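Local coordinates for dual specificity protein phosphatase 15 (Homo sapiens, PDB 1YZ4) that catalyses the removal of phosphate from phosphotyrosine, phosphoserine and phosphothreonine in proteins, and is represented here by its catalytic domain, at residues Leu15-Phe20 / Arg97-Val102; Ile37-Glu42 / Leu88-Ala93. The protein carries 1 engineered substitution. All coordinates share one frame; numbering follows the deposited sequence.

Contact 1: Leu15-Phe20 / Arg97-Val102; sequences LYLGNF and RSTTIV. With BOG (octyl beta-D-glucopyranoside), chain C; SO4 (sulfate ion), chain D.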
loop_
_atom_site.group_PDB
_atom_site.type_symbol
_atom_site.label_atom_id
_atom_site.label_comp_id
_atom_site.label_asym_id
_atom_site.label_seq_id
_atom_site.Cartn_x
_atom_site.Cartn_y
_atom_site.Cartn_z
ATOM N N LEU A 15 5.920 6.732 -0.739
ATOM C CA LEU A 15 4.908 5.728 -0.374
ATOM C C LEU A 15 4.636 5.659 1.131
ATOM O O LEU A 15 5.566 5.556 1.930
ATOM C CB LEU A 15 5.348 4.348 -0.875
ATOM C CG LEU A 15 4.409 3.174 -0.608
ATOM C CD1 LEU A 15 3.040 3.454 -1.202
ATOM C CD2 LEU A 15 5.011 1.909 -1.208
ATOM N N TYR A 16 3.363 5.700 1.519
ATOM C CA TYR A 16 3.006 5.655 2.936
ATOM C C TYR A 16 1.866 4.704 3.279
ATOM O O TYR A 16 1.032 4.368 2.434
ATOM C CB TYR A 16 2.618 7.045 3.446
ATOM C CG TYR A 16 3.706 8.085 3.351
ATOM C CD1 TYR A 16 4.038 8.665 2.128
ATOM C CD2 TYR A 16 4.401 8.500 4.487
ATOM C CE1 TYR A 16 5.030 9.634 2.037
ATOM C CE2 TYR A 16 5.393 9.467 4.407
ATOM C CZ TYR A 16 5.698 10.029 3.176
ATOM O OH TYR A 16 6.655 11.005 3.088
ATOM N N LEU A 17 1.840 4.293 4.546
ATOM C CA LEU A 17 0.816 3.404 5.080
ATOM C C LEU A 17 0.059 4.153 6.166
ATOM O O LEU A 17 0.659 4.889 6.950
ATOM C CB LEU A 17 1.455 2.146 5.676
ATOM C CG LEU A 17 1.653 0.944 4.745
ATOM C CD1 LEU A 17 2.441 -0.143 5.451
ATOM C CD2 LEU A 17 0.289 0.413 4.316
ATOM N N GLY A 18 -1.256 3.977 6.211
ATOM C CA GLY A 18 -2.030 4.665 7.227
ATOM C C GLY A 18 -3.401 4.074 7.503
ATOM O O GLY A 18 -3.813 3.100 6.879
ATOM N N ASN A 19 -4.100 4.680 8.455
ATOM C CA ASN A 19 -5.431 4.255 8.853
ATOM C C ASN A 19 -6.424 5.336 8.429
ATOM O O ASN A 19 -6.026 6.366 7.875
ATOM C CB ASN A 19 -5.480 4.083 10.366
ATOM C CG ASN A 19 -4.985 5.315 11.097
ATOM O OD1 ASN A 19 -5.404 6.442 10.800
ATOM N ND2 ASN A 19 -4.088 5.113 12.055
ATOM N N PHE A 20 -7.705 5.112 8.718
ATOM C CA PHE A 20 -8.766 6.048 8.349
ATOM C C PHE A 20 -8.565 7.460 8.899
ATOM O O PHE A 20 -9.019 8.438 8.305
ATOM C CB PHE A 20 -10.125 5.498 8.790
ATOM C CG PHE A 20 -10.443 5.733 10.241
ATOM C CD1 PHE A 20 -11.315 6.753 10.617
ATOM C CD2 PHE A 20 -9.884 4.933 11.231
ATOM C CE1 PHE A 20 -11.625 6.967 11.956
ATOM C CE2 PHE A 20 -10.188 5.141 12.573
ATOM C CZ PHE A 20 -11.060 6.157 12.936
ATOM N N ARG A 97 -5.113 -4.843 5.612
ATOM C CA ARG A 97 -5.420 -4.554 4.204
ATOM C C ARG A 97 -4.427 -3.648 3.459
ATOM O O ARG A 97 -3.933 -4.009 2.387
ATOM C CB ARG A 97 -6.830 -3.967 4.074
ATOM C CG ARG A 97 -7.945 -5.002 4.167
ATOM C CD ARG A 97 -9.325 -4.361 4.222
ATOM N NE ARG A 97 -9.488 -3.459 5.359
ATOM C CZ ARG A 97 -10.656 -2.937 5.741
ATOM N NH1 ARG A 97 -11.768 -3.228 5.081
ATOM N NH2 ARG A 97 -10.721 -2.126 6.786
ATOM N N SER A 98 -4.147 -2.471 4.007
ATOM C CA SER A 98 -3.216 -1.551 3.362
ATOM C C SER A 98 -1.815 -2.159 3.351
ATOM O O SER A 98 -1.039 -1.979 2.406
ATOM C CB SER A 98 -3.193 -0.211 4.108
ATOM O OG SER A 98 -2.795 -0.378 5.463
ATOM N N THR A 99 -1.506 -2.886 4.415
ATOM C CA THR A 99 -0.208 -3.527 4.570
ATOM C C THR A 99 0.034 -4.555 3.473
ATOM O O THR A 99 1.129 -4.649 2.919
ATOM C CB THR A 99 -0.116 -4.211 5.947
ATOM O OG1 THR A 99 -0.426 -3.250 6.966
ATOM C CG2 THR A 99 1.271 -4.757 6.186
ATOM N N THR A 100 -1.003 -5.320 3.160
ATOM C CA THR A 100 -0.929 -6.356 2.136
ATOM C C THR A 100 -0.621 -5.758 0.757
ATOM O O THR A 100 0.232 -6.265 0.017
ATOM C CB THR A 100 -2.272 -7.124 2.069
ATOM O OG1 THR A 100 -2.639 -7.545 3.390
ATOM C CG2 THR A 100 -2.159 -8.343 1.161
ATOM N N ILE A 101 -1.331 -4.689 0.407
ATOM C CA ILE A 101 -1.125 -4.028 -0.873
ATOM C C ILE A 101 0.296 -3.452 -0.972
ATOM O O ILE A 101 0.971 -3.636 -1.982
ATOM C CB ILE A 101 -2.185 -2.901 -1.099
ATOM C CG1 ILE A 101 -3.520 -3.512 -1.533
ATOM C CG2 ILE A 101 -1.728 -1.937 -2.172
ATOM C CD1 ILE A 101 -4.148 -4.411 -0.504
ATOM N N VAL A 102 0.761 -2.773 0.073
ATOM C CA VAL A 102 2.106 -2.200 0.030
ATOM C C VAL A 102 3.212 -3.265 -0.019
ATOM O O VAL A 102 4.233 -3.080 -0.696
ATOM C CB VAL A 102 2.356 -1.241 1.229
ATOM C CG1 VAL A 102 1.912 -1.892 2.516
ATOM C CG2 VAL A 102 3.837 -0.889 1.320
HETATM C C1 BOG C . -15.184 -0.798 11.282
HETATM O O1 BOG C . -15.954 -0.933 12.482
HETATM C C2 BOG C . -14.229 -2.018 11.143
HETATM O O2 BOG C . -13.348 -2.073 12.250
HETATM C C3 BOG C . -13.420 -1.885 9.849
HETATM O O3 BOG C . -12.562 -2.998 9.700
HETATM C C4 BOG C . -14.397 -1.830 8.681
HETATM O O4 BOG C . -13.670 -1.707 7.473
HETATM C C5 BOG C . -15.353 -0.617 8.852
HETATM O O5 BOG C . -16.058 -0.750 10.113
HETATM C C6 BOG C . -16.366 -0.572 7.709
HETATM O O6 BOG C . -17.320 0.456 7.924
HETATM C "C1'" BOG C . -16.575 0.272 12.955
HETATM C "C2'" BOG C . -16.324 0.301 14.447
HETATM C "C3'" BOG C . -14.922 0.813 14.702
HETATM C "C4'" BOG C . -14.554 0.854 16.174
HETATM C "C5'" BOG C . -13.131 1.387 16.382
HETATM C "C6'" BOG C . -12.103 0.727 15.472
HETATM C "C7'" BOG C . -10.731 1.299 15.714
HETATM C "C8'" BOG C . -9.720 0.650 14.806
HETATM S S SO4 D . -7.211 -2.803 8.256
HETATM O O1 SO4 D . -8.477 -2.212 8.670
HETATM O O2 SO4 D . -7.394 -3.530 7.005
HETATM O O3 SO4 D . -6.216 -1.769 8.074
HETATM O O4 SO4 D . -6.710 -3.724 9.266
#

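Contact 2: Ile37-Glu42 / Leu88-Ala93; sequences IISIHE and LVHSFA. Engineered in segment 88-93: Ser-91 (natural residue Cys). With BOG (octyl beta-D-glucopyranoside), chain C; SO4 (sulfate ion), chain D.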
loop_
_atom_site.group_PDB
_atom_site.type_symbol
_atom_site.label_atom_id
_atom_site.label_comp_id
_atom_site.label_asym_id
_atom_site.label_seq_id
_atom_site.Cartn_x
_atom_site.Cartn_y
_atom_site.Cartn_z
ATOM N N ILE A 37 -3.885 8.494 -3.230
ATOM C CA ILE A 37 -4.335 7.656 -2.140
ATOM C C ILE A 37 -5.098 6.465 -2.676
ATOM O O ILE A 37 -5.847 6.567 -3.649
ATOM C CB ILE A 37 -5.300 8.416 -1.190
ATOM C CG1 ILE A 37 -4.578 9.580 -0.501
ATOM C CG2 ILE A 37 -5.896 7.441 -0.160
ATOM C CD1 ILE A 37 -5.512 10.438 0.396
ATOM N N ILE A 38 -4.886 5.326 -2.038
ATOM C CA ILE A 38 -5.599 4.125 -2.398
ATOM C C ILE A 38 -6.420 3.852 -1.154
ATOM O O ILE A 38 -5.864 3.661 -0.074
ATOM C CB ILE A 38 -4.659 2.935 -2.645
ATOM C CG1 ILE A 38 -3.797 3.190 -3.886
ATOM C CG2 ILE A 38 -5.479 1.648 -2.802
ATOM C CD1 ILE A 38 -2.948 1.988 -4.281
ATOM N N SER A 39 -7.739 3.887 -1.292
ATOM C CA SER A 39 -8.608 3.618 -0.163
ATOM C C SER A 39 -9.153 2.199 -0.272
ATOM O O SER A 39 -9.837 1.852 -1.242
ATOM C CB SER A 39 -9.765 4.614 -0.128
ATOM O OG SER A 39 -9.283 5.930 0.049
ATOM N N ILE A 40 -8.828 1.381 0.719
ATOM C CA ILE A 40 -9.298 0.010 0.772
ATOM C C ILE A 40 -10.327 -0.001 1.893
ATOM O O ILE A 40 -10.000 -0.248 3.055
ATOM C CB ILE A 40 -8.154 -0.962 1.109
ATOM C CG1 ILE A 40 -6.943 -0.670 0.221
ATOM C CG2 ILE A 40 -8.599 -2.387 0.860
ATOM C CD1 ILE A 40 -5.697 -1.422 0.631
ATOM N N HIS A 41 -11.572 0.290 1.530
ATOM C CA HIS A 41 -12.662 0.359 2.492
ATOM C C HIS A 41 -13.900 -0.233 1.839
ATOM O O HIS A 41 -14.087 -0.081 0.637
ATOM C CB HIS A 41 -12.906 1.826 2.856
ATOM C CG HIS A 41 -13.805 2.024 4.033
ATOM N ND1 HIS A 41 -13.560 1.445 5.262
ATOM C CD2 HIS A 41 -14.914 2.788 4.191
ATOM C CE1 HIS A 41 -14.477 1.848 6.125
ATOM N NE2 HIS A 41 -15.310 2.663 5.500
ATOM N N GLU A 42 -14.744 -0.896 2.624
ATOM C CA GLU A 42 -15.957 -1.508 2.082
ATOM C C GLU A 42 -16.903 -0.518 1.404
ATOM O O GLU A 42 -17.564 -0.868 0.431
ATOM C CB GLU A 42 -16.756 -2.239 3.171
ATOM C CG GLU A 42 -16.050 -3.389 3.864
ATOM C CD GLU A 42 -15.237 -2.942 5.069
ATOM O OE1 GLU A 42 -15.048 -3.769 5.991
ATOM O OE2 GLU A 42 -14.782 -1.777 5.094
ATOM N N LEU A 88 -0.423 7.431 -0.488
ATOM C CA LEU A 88 -0.784 6.920 0.827
ATOM C C LEU A 88 -1.785 5.785 0.642
ATOM O O LEU A 88 -2.858 5.987 0.081
ATOM C CB LEU A 88 -1.437 8.006 1.696
ATOM C CG LEU A 88 -2.376 7.466 2.795
ATOM C CD1 LEU A 88 -1.566 6.748 3.870
ATOM C CD2 LEU A 88 -3.170 8.603 3.419
ATOM N N VAL A 89 -1.430 4.591 1.092
ATOM C CA VAL A 89 -2.363 3.474 1.002
ATOM C C VAL A 89 -2.907 3.283 2.421
ATOM O O VAL A 89 -2.135 3.190 3.380
ATOM C CB VAL A 89 -1.669 2.170 0.536
ATOM C CG1 VAL A 89 -2.714 1.079 0.325
ATOM C CG2 VAL A 89 -0.885 2.420 -0.753
ATOM N N HIS A 90 -4.228 3.233 2.560
ATOM C CA HIS A 90 -4.817 3.068 3.882
ATOM C C HIS A 90 -6.036 2.152 3.952
ATOM O O HIS A 90 -6.737 1.926 2.960
ATOM C CB HIS A 90 -5.200 4.439 4.443
ATOM C CG HIS A 90 -6.398 5.042 3.782
ATOM N ND1 HIS A 90 -7.688 4.706 4.134
ATOM C CD2 HIS A 90 -6.505 5.941 2.776
ATOM C CE1 HIS A 90 -8.539 5.376 3.375
ATOM N NE2 HIS A 90 -7.846 6.132 2.543
ATOM N N SER A 91 -6.258 1.626 5.152
ATOM C CA SER A 91 -7.393 0.767 5.473
ATOM C C SER A 91 -7.765 1.208 6.885
ATOM O O SER A 91 -6.926 1.776 7.595
ATOM C CB SER A 91 -7.014 -0.718 5.411
ATOM O OG SER A 91 -5.663 -0.934 5.779
ATOM N N PHE A 92 -9.006 0.956 7.292
ATOM C CA PHE A 92 -9.490 1.420 8.594
ATOM C C PHE A 92 -8.576 1.360 9.815
ATOM O O PHE A 92 -8.287 2.396 10.417
ATOM C CB PHE A 92 -10.818 0.749 8.961
ATOM C CG PHE A 92 -11.662 1.580 9.893
ATOM C CD1 PHE A 92 -12.339 2.705 9.420
ATOM C CD2 PHE A 92 -11.740 1.278 11.246
ATOM C CE1 PHE A 92 -13.082 3.518 10.285
ATOM C CE2 PHE A 92 -12.478 2.086 12.116
ATOM C CZ PHE A 92 -13.148 3.208 11.632
ATOM N N ALA A 93 -8.140 0.163 10.192
ATOM C CA ALA A 93 -7.290 -0.005 11.367
ATOM C C ALA A 93 -5.815 0.240 11.089
ATOM O O ALA A 93 -5.018 0.404 12.016
ATOM C CB ALA A 93 -7.478 -1.408 11.952
HETATM C C1 BOG C . -15.184 -0.798 11.282
HETATM O O1 BOG C . -15.954 -0.933 12.482
HETATM C C2 BOG C . -14.229 -2.018 11.143
HETATM O O2 BOG C . -13.348 -2.073 12.250
HETATM C C3 BOG C . -13.420 -1.885 9.849
HETATM O O3 BOG C . -12.562 -2.998 9.700
HETATM C C4 BOG C . -14.397 -1.830 8.681
HETATM O O4 BOG C . -13.670 -1.707 7.473
HETATM C C5 BOG C . -15.353 -0.617 8.852
HETATM O O5 BOG C . -16.058 -0.750 10.113
HETATM C C6 BOG C . -16.366 -0.572 7.709
HETATM O O6 BOG C . -17.320 0.456 7.924
HETATM C "C1'" BOG C . -16.575 0.272 12.955
HETATM C "C2'" BOG C . -16.324 0.301 14.447
HETATM C "C3'" BOG C . -14.922 0.813 14.702
HETATM C "C4'" BOG C . -14.554 0.854 16.174
HETATM C "C5'" BOG C . -13.131 1.387 16.382
HETATM C "C6'" BOG C . -12.103 0.727 15.472
HETATM C "C7'" BOG C . -10.731 1.299 15.714
HETATM C "C8'" BOG C . -9.720 0.650 14.806
HETATM S S SO4 D . -7.211 -2.803 8.256
HETATM O O1 SO4 D . -8.477 -2.212 8.670
HETATM O O2 SO4 D . -7.394 -3.530 7.005
HETATM O O3 SO4 D . -6.216 -1.769 8.074
HETATM O O4 SO4 D . -6.710 -3.724 9.266
HETATM O O HOH W 1 -11.045 0.700 5.325
#

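Contact 1: Leu15-Phe20 / Arg97-Val102
Leu-17 packs on Ser-98 and Val-102 at the start of helix 97-110, and the flat group beside this packing seam is the Arg-97 guanidinium, with sulfate O2 and glucoside O4 at its edge. Arg-97 NE gives a 2.7 Å bond to sulfate O2, and Arg-97 NH2 reaches sulfate O1 at 2.9 Å. Glucoside O4 sits in the guanidinium plane, bonded to Arg-97 NH2 at 3.1 Å and only weakly to NH1. The chain bends at chi3 (-59°), which folds NE back so that it shares sulfate O2 with the backbone N of Arg-97. Val-58 O also accepts from NH1.

Strand 15-18 and the helix run nearly antiparallel (158°) and meet by packing alone. Leu-17 CD2 lies 3.4 Å from Ser-98 OG and against the Ser-98 carbonyl, and Leu-17 meets Val-102 tip to tip. The exact spacing there is doubtful, because Val-102 CG1 is modelled too close to Thr-99 O. The Leu-15 side chain passes Val-102 at a slant, Leu-15 CD2 being 3.9 Å from Val-102 CG2.

The helix thus packs on the strand through Ser-98 and Val-102, while its N-terminus holds an anion. Arg-97 is the arginine of the phosphatase signature loop, and the sulfate probably marks the site of a substrate phosphate.

Contact 2: Ile37-Glu42 / Leu88-Ala93
The His-90 imidazole lies against both Ile-37 and Ser-39 of the neighbouring strand. Ile-37 CG2 comes up to its edge, 3.4 Å from His-90 CD2, while Ser-39 CA stands over one face in a CH-pi contact, 4.1 Å from the ring centroid. His-90 NE2 gives a weak, strongly bent bond to Ser-39 OG (2.9 Å, 121°). With CG set between the backbone N and the carbonyl carbon (chi1 73°), the His-90 ring reaches across to strand 36-40.

The parallel backbone pairing sets this register: Ile-38 N to Leu-88 O at 3.0 Å, then His-90 N to Ile-38 O and Ile-40 N to His-90 O. On the other face of the sheet Ile-38 lies beside Val-89, whose CG1 also meets Ile-40 CD1 at 3.9 Å. Where the strands part, a water joins Ile-40 O, His-41 ND1 and Phe-92 N. Beyond it, glucoside C1 lies over a face of Phe-92, and Glu-42 OE2 accepts a bond from glucoside O4.

Ser-91, engineered in place of the cysteine predicted to form the phosphocysteine intermediate, bonds sulfate O3 through OG, and Ala-93 N bonds O1. Helix 70-82 covers Ile-38 and Val-89, helix 97-110 packs on Ile-40 and Ser-91, and strand 52-56 flanks strand 36-40.

The two contacts have centres about 6 Å apart and share one mixed sheet. Along the chain the order is 15-20, 37-42, 88-93, 97-102, so contact 2 falls between the two halves of contact 1. Strand 87-91 lies between strands 15-18 and 36-40, and Tyr-16 O probably accepts a bond from Val-89 N. The loop after strand 87-91 leads straight into helix 97-110, and Ser-98 N probably bonds Ser-91 OG across it. Ile-95 N and Ser-96 N of this loop complete the sulfate's cradle. The contacts lie at the two ends of the signature loop, consistent with setting the predicted nucleophile position, here an engineered serine, and Arg-97 around one anion pocket.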